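Local coordinates for peroxidase (Cellulomonas bogoriensis 69B4 = DSM 16987, PDB 6QZO), which binds heme b and, as a member of the DyP-type peroxidase family, probably uses peroxide to oxidise its substrates, at residues P45-L55 and G141-R152. Numbering follows the deposited sequence.
Sequences PSFIALVALDL and GDVVLQVCADDR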
loop_
_atom_site.group_PDB
_atom_site.type_symbol
_atom_site.label_atom_id
_atom_site.label_comp_id
_atom_site.label_asym_id
_atom_site.label_seq_id
_atom_site.Cartn_x
_atom_site.Cartn_y
_atom_site.Cartn_z
ATOM N N PRO A 45 -9.339 5.532 9.590
ATOM C CA PRO A 45 -8.066 6.141 9.215
ATOM C C PRO A 45 -7.636 5.673 7.815
ATOM O O PRO A 45 -8.341 4.894 7.211
ATOM C CB PRO A 45 -7.145 5.593 10.311
ATOM C CG PRO A 45 -7.652 4.187 10.503
ATOM C CD PRO A 45 -9.149 4.312 10.406
ATOM N N SER A 46 -6.466 6.117 7.361
ATOM C CA SER A 46 -6.024 6.025 5.946
ATOM C C SER A 46 -5.837 4.572 5.493
ATOM O O SER A 46 -6.142 4.295 4.308
ATOM C CB SER A 46 -4.783 6.837 5.736
ATOM O OG SER A 46 -5.043 8.215 5.932
ATOM N N PHE A 47 -5.344 3.670 6.349
ATOM C CA PHE A 47 -4.909 2.321 5.893
ATOM C C PHE A 47 -5.543 1.199 6.716
ATOM O O PHE A 47 -5.888 1.418 7.902
ATOM C CB PHE A 47 -3.386 2.232 5.900
ATOM C CG PHE A 47 -2.761 3.400 5.187
ATOM C CD1 PHE A 47 -2.994 3.595 3.833
ATOM C CD2 PHE A 47 -2.031 4.347 5.878
ATOM C CE1 PHE A 47 -2.467 4.697 3.174
ATOM C CE2 PHE A 47 -1.492 5.441 5.213
ATOM C CZ PHE A 47 -1.718 5.620 3.863
ATOM N N ILE A 48 -5.658 0.034 6.066
ATOM C CA ILE A 48 -6.225 -1.229 6.615
ATOM C C ILE A 48 -5.430 -2.430 6.098
ATOM O O ILE A 48 -5.066 -2.453 4.910
ATOM C CB ILE A 48 -7.709 -1.398 6.240
ATOM C CG1 ILE A 48 -8.341 -2.540 7.024
ATOM C CG2 ILE A 48 -7.898 -1.574 4.734
ATOM C CD1 ILE A 48 -9.853 -2.461 7.068
ATOM N N ALA A 49 -5.214 -3.404 6.977
ATOM C CA ALA A 49 -4.810 -4.777 6.612
ATOM C C ALA A 49 -5.745 -5.711 7.369
ATOM O O ALA A 49 -5.755 -5.631 8.597
ATOM C CB ALA A 49 -3.364 -5.023 6.954
ATOM N N LEU A 50 -6.578 -6.471 6.659
ATOM C CA LEU A 50 -7.335 -7.583 7.265
ATOM C C LEU A 50 -6.468 -8.833 7.147
ATOM O O LEU A 50 -6.195 -9.252 5.995
ATOM C CB LEU A 50 -8.637 -7.779 6.497
ATOM C CG LEU A 50 -9.769 -6.779 6.632
ATOM C CD1 LEU A 50 -10.320 -6.741 8.023
ATOM C CD2 LEU A 50 -9.432 -5.387 6.150
ATOM N N VAL A 51 -6.030 -9.362 8.289
ATOM C CA VAL A 51 -5.227 -10.607 8.364
ATOM C C VAL A 51 -6.114 -11.747 8.877
ATOM O O VAL A 51 -6.434 -11.755 10.073
ATOM C CB VAL A 51 -3.977 -10.416 9.240
ATOM C CG1 VAL A 51 -3.076 -11.637 9.179
ATOM C CG2 VAL A 51 -3.198 -9.163 8.837
ATOM N N ALA A 52 -6.518 -12.640 7.980
ATOM C CA ALA A 52 -7.201 -13.903 8.298
ATOM C C ALA A 52 -6.149 -14.946 8.656
ATOM O O ALA A 52 -5.168 -15.100 7.894
ATOM C CB ALA A 52 -8.052 -14.363 7.136
ATOM N N LEU A 53 -6.354 -15.641 9.776
ATOM C CA LEU A 53 -5.467 -16.744 10.198
ATOM C C LEU A 53 -6.311 -18.003 10.353
ATOM O O LEU A 53 -7.523 -17.878 10.591
ATOM C CB LEU A 53 -4.743 -16.360 11.491
ATOM C CG LEU A 53 -3.883 -15.091 11.398
ATOM C CD1 LEU A 53 -4.615 -13.889 11.976
ATOM C CD2 LEU A 53 -2.552 -15.284 12.105
ATOM N N ASP A 54 -5.687 -19.155 10.149
ATOM C CA ASP A 54 -6.297 -20.485 10.390
ATOM C C ASP A 54 -5.594 -21.134 11.582
ATOM O O ASP A 54 -4.356 -21.126 11.641
ATOM C CB ASP A 54 -6.247 -21.342 9.126
ATOM C CG ASP A 54 -7.319 -21.007 8.120
ATOM O OD1 ASP A 54 -8.304 -20.324 8.496
ATOM O OD2 ASP A 54 -7.150 -21.422 6.963
ATOM N N LEU A 55 -6.360 -21.656 12.528
ATOM C CA LEU A 55 -5.812 -22.376 13.706
ATOM C C LEU A 55 -5.156 -23.674 13.222
ATOM O O LEU A 55 -5.607 -24.224 12.213
ATOM C CB LEU A 55 -6.949 -22.633 14.700
ATOM C CG LEU A 55 -7.571 -21.367 15.284
ATOM C CD1 LEU A 55 -8.853 -21.676 16.019
ATOM C CD2 LEU A 55 -6.565 -20.714 16.231
ATOM N N GLY A 141 -11.641 -18.092 7.013
ATOM C CA GLY A 141 -10.680 -17.787 8.084
ATOM C C GLY A 141 -11.278 -18.105 9.452
ATOM O O GLY A 141 -12.396 -17.703 9.693
ATOM N N ASP A 142 -10.533 -18.804 10.307
ATOM C CA ASP A 142 -10.906 -19.120 11.707
ATOM C C ASP A 142 -10.901 -17.833 12.532
ATOM O O ASP A 142 -11.752 -17.700 13.415
ATOM C CB ASP A 142 -9.957 -20.144 12.323
ATOM C CG ASP A 142 -10.040 -21.507 11.651
ATOM O OD1 ASP A 142 -11.089 -21.807 11.091
ATOM O OD2 ASP A 142 -9.067 -22.254 11.706
ATOM N N VAL A 143 -9.993 -16.897 12.241
ATOM C CA VAL A 143 -9.920 -15.617 13.003
ATOM C C VAL A 143 -9.398 -14.529 12.069
ATOM O O VAL A 143 -8.700 -14.863 11.105
ATOM C CB VAL A 143 -9.068 -15.775 14.275
ATOM C CG1 VAL A 143 -7.637 -16.144 13.928
ATOM C CG2 VAL A 143 -9.109 -14.540 15.154
ATOM N N VAL A 144 -9.751 -13.282 12.346
ATOM C CA VAL A 144 -9.318 -12.119 11.535
ATOM C C VAL A 144 -8.858 -11.013 12.473
ATOM O O VAL A 144 -9.513 -10.794 13.504
ATOM C CB VAL A 144 -10.441 -11.605 10.633
ATOM C CG1 VAL A 144 -11.638 -11.121 11.458
ATOM C CG2 VAL A 144 -9.938 -10.514 9.688
ATOM N N LEU A 145 -7.777 -10.332 12.090
ATOM C CA LEU A 145 -7.361 -9.046 12.694
ATOM C C LEU A 145 -7.588 -7.950 11.652
ATOM O O LEU A 145 -6.883 -7.949 10.624
ATOM C CB LEU A 145 -5.885 -9.149 13.087
ATOM C CG LEU A 145 -5.555 -10.290 14.054
ATOM C CD1 LEU A 145 -4.051 -10.468 14.170
ATOM C CD2 LEU A 145 -6.185 -10.031 15.403
ATOM N N GLN A 146 -8.557 -7.066 11.887
ATOM C CA GLN A 146 -8.645 -5.815 11.102
ATOM C C GLN A 146 -7.681 -4.830 11.748
ATOM O O GLN A 146 -7.983 -4.364 12.872
ATOM C CB GLN A 146 -10.059 -5.243 11.062
ATOM C CG GLN A 146 -10.125 -3.938 10.274
ATOM C CD GLN A 146 -11.446 -3.244 10.450
ATOM O OE1 GLN A 146 -12.409 -3.526 9.747
ATOM N NE2 GLN A 146 -11.489 -2.321 11.395
ATOM N N VAL A 147 -6.564 -4.555 11.073
ATOM C CA VAL A 147 -5.504 -3.626 11.559
ATOM C C VAL A 147 -5.598 -2.347 10.730
ATOM O O VAL A 147 -5.429 -2.421 9.465
ATOM C CB VAL A 147 -4.105 -4.258 11.469
ATOM C CG1 VAL A 147 -3.064 -3.447 12.230
ATOM C CG2 VAL A 147 -4.122 -5.690 11.965
ATOM N N CYS A 148 -5.886 -1.234 11.414
ATOM C CA CYS A 148 -6.121 0.095 10.802
ATOM C C CYS A 148 -5.173 1.119 11.418
ATOM O O CYS A 148 -5.033 1.089 12.654
ATOM C CB CYS A 148 -7.544 0.558 11.054
ATOM S SG CYS A 148 -8.747 -0.396 10.112
ATOM N N ALA A 149 -4.609 2.003 10.593
ATOM C CA ALA A 149 -3.721 3.101 11.040
ATOM C C ALA A 149 -3.584 4.178 9.962
ATOM O O ALA A 149 -3.868 3.907 8.782
ATOM C CB ALA A 149 -2.374 2.557 11.439
ATOM N N ASP A 150 -3.146 5.361 10.374
ATOM C CA ASP A 150 -2.893 6.525 9.489
ATOM C C ASP A 150 -1.453 6.492 8.973
ATOM O O ASP A 150 -1.039 7.505 8.382
ATOM C CB ASP A 150 -3.173 7.839 10.225
ATOM C CG ASP A 150 -4.613 8.276 10.153
ATOM O OD1 ASP A 150 -5.284 7.908 9.155
ATOM O OD2 ASP A 150 -5.052 8.979 11.087
ATOM N N ASP A 151 -0.725 5.394 9.190
ATOM C CA ASP A 151 0.689 5.240 8.753
ATOM C C ASP A 151 0.982 3.782 8.400
ATOM O O ASP A 151 0.660 2.909 9.195
ATOM C CB ASP A 151 1.659 5.723 9.828
ATOM C CG ASP A 151 3.088 5.768 9.314
ATOM O OD1 ASP A 151 3.763 4.720 9.362
ATOM O OD2 ASP A 151 3.490 6.842 8.796
ATOM N N ARG A 152 1.635 3.555 7.258
ATOM C CA ARG A 152 1.841 2.225 6.637
ATOM C C ARG A 152 2.978 1.473 7.340
ATOM O O ARG A 152 2.934 0.228 7.365
ATOM C CB ARG A 152 2.086 2.383 5.145
ATOM C CG ARG A 152 1.958 1.087 4.383
ATOM C CD ARG A 152 0.610 0.403 4.415
ATOM N NE ARG A 152 0.863 -0.793 3.644
ATOM C CZ ARG A 152 1.453 -1.924 4.072
ATOM N NH1 ARG A 152 1.887 -2.067 5.317
ATOM N NH2 ARG A 152 1.645 -2.901 3.206
#
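Ala49 N donates to Val147 O over 2.7 Å, with an N-H...O angle of 165°, within an antiparallel ladder. Hydrogen-bonded pairs Phe47-Ala149, Ala49-Val147, Val51-Leu145 and Leu53-Val143 alternate with non-hydrogen-bonded ones, and the axes of strands 47-55 and 143-149 run 165° apart. These are the two central strands of a four-stranded sheet with order 2-3-1-4, the ferredoxin-like half of the dimeric alpha+beta barrel fold to which DyP peroxidases belong. Phe47, Ala49, Leu145 and Val147 point to the face covered by helix 152-165. On the other face Gln146, its CG anti to the backbone N (chi1 179°), runs its aliphatic stem alongside Leu50, with CB 3.4 Å from Leu50 CD1, while Ile48 crosses it obliquely, with CD1 3.5 Å from Gln146 CG. Its amide is satisfied elsewhere, Gln146 OE1 by Tyr331 of the C-terminal sheet and NE2 by Gly39 O.

Carboxylates close both ends. Asp142 and Val143 together oppose Leu53 in a classic beta bulge; there Asp142 OD2 accepts Leu55 N through its anti lone pair (2.9 Å), and Asp54 OD1 accepts Asp142 N (3.2 Å). The two acids come close, OD1 of Asp54 to OD2 of Asp142 at 3.8 Å, an approach that would be repulsive if both are charged, and that the salt bridge from Asp54 OD2 to Arg173 probably offsets in part. At the far end Asp150 OD1 receives Ser46 N at 2.8 Å, nearly along its own C-O axis.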